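Local atomic coordinates of glucose-6-phosphate dehydrogenase (Trypanosoma cruzi, PDB entry 5AQ1), a protein that catalyses the oxidation of glucose 6-phosphate with reduction of NADP+ to NADPH, the entry step of the pentose phosphate pathway. Residues T275-L280 and L374-Q379. Residues are numbered along the deposited sequence; the frame is centred on the assembly and turned at random.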
ATOM      1  N   THR B 275      -0.692 -20.677 -19.952  1.00 34.06           N
ATOM      2  CA  THR B 275       0.502 -19.862 -19.740  1.00 33.67           C
ATOM      3  C   THR B 275       0.317 -18.464 -20.337  1.00 33.28           C
ATOM      4  O   THR B 275       0.809 -17.483 -19.788  1.00 33.00           O
ATOM      5  CB  THR B 275       1.753 -20.535 -20.335  1.00 34.77           C
ATOM      6  OG1 THR B 275       1.935 -21.816 -19.724  1.00 33.95           O
ATOM      7  CG2 THR B 275       3.006 -19.685 -20.099  1.00 35.89           C
ATOM      8  N   GLN B 276      -0.391 -18.374 -21.459  1.00 34.98           N
ATOM      9  CA  GLN B 276      -0.752 -17.075 -22.034  1.00 34.96           C
ATOM     10  C   GLN B 276      -1.601 -16.277 -21.049  1.00 34.98           C
ATOM     11  O   GLN B 276      -1.333 -15.103 -20.787  1.00 34.63           O
ATOM     12  CB  GLN B 276      -1.516 -17.253 -23.349  1.00 35.88           C
ATOM     13  CG  GLN B 276      -0.628 -17.485 -24.560  1.00 36.82           C
ATOM     14  CD  GLN B 276       0.196 -16.270 -24.927  1.00 38.52           C
ATOM     15  OE1 GLN B 276      -0.128 -15.142 -24.548  1.00 39.00           O
ATOM     16  NE2 GLN B 276       1.272 -16.491 -25.673  1.00 40.09           N
ATOM     17  N   ILE B 277      -2.627 -16.929 -20.509  1.00 34.91           N
ATOM     18  CA  ILE B 277      -3.471 -16.322 -19.484  1.00 34.94           C
ATOM     19  C   ILE B 277      -2.627 -15.940 -18.267  1.00 33.86           C
ATOM     20  O   ILE B 277      -2.766 -14.839 -17.738  1.00 32.74           O
ATOM     21  CB  ILE B 277      -4.634 -17.259 -19.081  1.00 34.97           C
ATOM     22  CG1 ILE B 277      -5.658 -17.327 -20.217  1.00 35.28           C
ATOM     23  CG2 ILE B 277      -5.312 -16.775 -17.808  1.00 35.22           C
ATOM     24  CD1 ILE B 277      -6.627 -18.482 -20.112  1.00 35.55           C
ATOM     25  N   LEU B 278      -1.747 -16.843 -17.842  1.00 33.21           N
ATOM     26  CA  LEU B 278      -0.847 -16.573 -16.720  1.00 32.85           C
ATOM     27  C   LEU B 278      -0.058 -15.286 -16.936  1.00 32.93           C
ATOM     28  O   LEU B 278       0.033 -14.452 -16.033  1.00 31.96           O
ATOM     29  CB  LEU B 278       0.125 -17.738 -16.505  1.00 32.41           C
ATOM     30  CG  LEU B 278       1.229 -17.532 -15.464  1.00 32.75           C
ATOM     31  CD1 LEU B 278       0.643 -17.270 -14.084  1.00 32.74           C
ATOM     32  CD2 LEU B 278       2.148 -18.741 -15.431  1.00 33.49           C
ATOM     33  N   SER B 279       0.499 -15.132 -18.137  1.00 32.47           N
ATOM     34  CA  SER B 279       1.341 -13.981 -18.454  1.00 32.83           C
ATOM     35  C   SER B 279       0.553 -12.678 -18.418  1.00 32.53           C
ATOM     36  O   SER B 279       1.054 -11.662 -17.946  1.00 32.71           O
ATOM     37  CB  SER B 279       2.010 -14.149 -19.820  1.00 33.06           C
ATOM     38  OG  SER B 279       1.071 -14.024 -20.874  1.00 34.49           O
ATOM     39  N   LEU B 280      -0.683 -12.711 -18.907  1.00 32.49           N
ATOM     40  CA  LEU B 280      -1.543 -11.530 -18.873  1.00 32.25           C
ATOM     41  C   LEU B 280      -1.929 -11.142 -17.444  1.00 31.75           C
ATOM     42  O   LEU B 280      -2.030  -9.955 -17.131  1.00 33.27           O
ATOM     43  CB  LEU B 280      -2.800 -11.761 -19.711  1.00 32.26           C
ATOM     44  CG  LEU B 280      -2.567 -11.888 -21.217  1.00 32.08           C
ATOM     45  CD1 LEU B 280      -3.801 -12.446 -21.905  1.00 32.45           C
ATOM     46  CD2 LEU B 280      -2.180 -10.550 -21.827  1.00 32.71           C
ATOM     47  N   LEU B 374     -13.614 -22.859 -18.461  1.00 35.80           N
ATOM     48  CA  LEU B 374     -12.379 -22.091 -18.453  1.00 35.82           C
ATOM     49  C   LEU B 374     -12.618 -20.884 -17.565  1.00 35.82           C
ATOM     50  O   LEU B 374     -13.374 -19.981 -17.938  1.00 35.92           O
ATOM     51  CB  LEU B 374     -11.987 -21.641 -19.864  1.00 35.15           C
ATOM     52  CG  LEU B 374     -10.715 -20.791 -19.976  1.00 34.01           C
ATOM     53  CD1 LEU B 374      -9.485 -21.595 -19.587  1.00 33.28           C
ATOM     54  CD2 LEU B 374     -10.572 -20.247 -21.386  1.00 34.78           C
ATOM     55  N   ASP B 375     -12.001 -20.870 -16.387  1.00 35.84           N
ATOM     56  CA  ASP B 375     -12.118 -19.703 -15.513  1.00 36.32           C
ATOM     57  C   ASP B 375     -10.826 -19.340 -14.805  1.00 34.05           C
ATOM     58  O   ASP B 375      -9.900 -20.149 -14.679  1.00 33.27           O
ATOM     59  CB  ASP B 375     -13.310 -19.831 -14.534  1.00 38.80           C
ATOM     60  CG  ASP B 375     -13.062 -20.800 -13.372  1.00 41.22           C
ATOM     61  OD1 ASP B 375     -11.972 -21.400 -13.267  1.00 43.72           O
ATOM     62  OD2 ASP B 375     -13.987 -20.954 -12.543  1.00 41.49           O
ATOM     63  N   ILE B 376     -10.786 -18.088 -14.368  1.00 32.60           N
ATOM     64  CA  ILE B 376      -9.666 -17.523 -13.641  1.00 31.77           C
ATOM     65  C   ILE B 376     -10.214 -17.092 -12.291  1.00 31.15           C
ATOM     66  O   ILE B 376     -11.240 -16.412 -12.228  1.00 30.18           O
ATOM     67  CB  ILE B 376      -9.097 -16.298 -14.387  1.00 31.05           C
ATOM     68  CG1 ILE B 376      -8.605 -16.699 -15.782  1.00 30.13           C
ATOM     69  CG2 ILE B 376      -7.964 -15.652 -13.600  1.00 30.60           C
ATOM     70  CD1 ILE B 376      -8.536 -15.543 -16.753  1.00 29.81           C
ATOM     71  N   ARG B 377      -9.546 -17.495 -11.216  1.00 31.18           N
ATOM     72  CA  ARG B 377      -9.970 -17.119  -9.871  1.00 32.02           C
ATOM     73  C   ARG B 377      -8.840 -16.431  -9.112  1.00 31.11           C
ATOM     74  O   ARG B 377      -7.830 -17.053  -8.795  1.00 30.31           O
ATOM     75  CB  ARG B 377     -10.473 -18.347  -9.114  1.00 32.93           C
ATOM     76  CG  ARG B 377     -11.828 -18.830  -9.599  1.00 34.33           C
ATOM     77  CD  ARG B 377     -12.114 -20.253  -9.159  1.00 35.12           C
ATOM     78  NE  ARG B 377     -13.408 -20.725  -9.658  1.00 36.62           N
ATOM     79  CZ  ARG B 377     -14.592 -20.416  -9.131  1.00 36.50           C
ATOM     80  NH1 ARG B 377     -14.684 -19.622  -8.070  1.00 38.07           N
ATOM     81  NH2 ARG B 377     -15.698 -20.908  -9.668  1.00 36.60           N
ATOM     82  N   ILE B 378      -9.024 -15.141  -8.839  1.00 30.88           N
ATOM     83  CA  ILE B 378      -8.096 -14.367  -8.023  1.00 30.81           C
ATOM     84  C   ILE B 378      -8.639 -14.353  -6.596  1.00 30.86           C
ATOM     85  O   ILE B 378      -9.518 -13.551  -6.263  1.00 30.71           O
ATOM     86  CB  ILE B 378      -7.960 -12.909  -8.519  1.00 31.35           C
ATOM     87  CG1 ILE B 378      -7.738 -12.850 -10.036  1.00 31.32           C
ATOM     88  CG2 ILE B 378      -6.830 -12.194  -7.781  1.00 30.88           C
ATOM     89  CD1 ILE B 378      -6.436 -13.465 -10.499  1.00 31.49           C
ATOM     90  N   GLN B 379      -8.119 -15.243  -5.756  1.00 30.57           N
ATOM     91  CA  GLN B 379      -8.578 -15.359  -4.375  1.00 31.11           C
ATOM     92  C   GLN B 379      -7.762 -14.460  -3.447  1.00 30.18           C
ATOM     93  O   GLN B 379      -6.564 -14.672  -3.259  1.00 29.42           O
ATOM     94  CB  GLN B 379      -8.497 -16.813  -3.917  1.00 32.21           C
ATOM     95  CG  GLN B 379      -9.047 -17.065  -2.526  1.00 32.99           C
ATOM     96  CD  GLN B 379      -9.244 -18.541  -2.244  1.00 33.98           C
ATOM     97  OE1 GLN B 379      -8.410 -19.177  -1.603  1.00 35.11           O
ATOM     98  NE2 GLN B 379     -10.345 -19.096  -2.730  1.00 34.46           N
TER
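Ile-277 meets Ile-376 and Leu-374 where a helix lies against one face of a β-sheet, and it illustrates how a single branched side chain can span two strand residues. Both branches are used. With CG1 beside the backbone N (chi1 -72°), the methyl CG2 of Ile-277 lies anti to that N and is 3.6 Å from CD1 of Ile-376 and 3.9 Å from CG1 of Ile-376, so it rests along the outer part of that chain, and the two isoleucines cross at a slant. The longer branch runs on toward Leu-374, where Ile-277 CD1 comes within 4.3 Å of Leu-374 CD1, a looser touch. No hydrogen bond joins the two segments; the contact is wholly apolar, small and buried.

Helix 264-282 here packs on the large mixed sheet of the C-terminal domain, the α+β part of the glucose-6-phosphate dehydrogenase fold. Strand 373-380 runs between antiparallel neighbours 240-248 and 395-401, while the side chain of Leu-374 is about 6 Å from the bound glucose 6-phosphate and also touches Tyr-212 of the substrate pocket.

The polar bonds bridge nothing between helix and strand. On the helix, Ser-279 OG donates to Gln-276 O at 2.6 Å, and Leu-280 N reaches the same oxygen at 3.1 Å from the same face of its plane. The CB of Asp-375 points away from the helix; on that strand Arg-377 NE forms a salt bridge with Asp-375 OD2 at 3.0 Å, approaching from above the carboxylate plane, while Arg-377 NH1 pairs with an outside partner, Glu-395 on the adjacent strand.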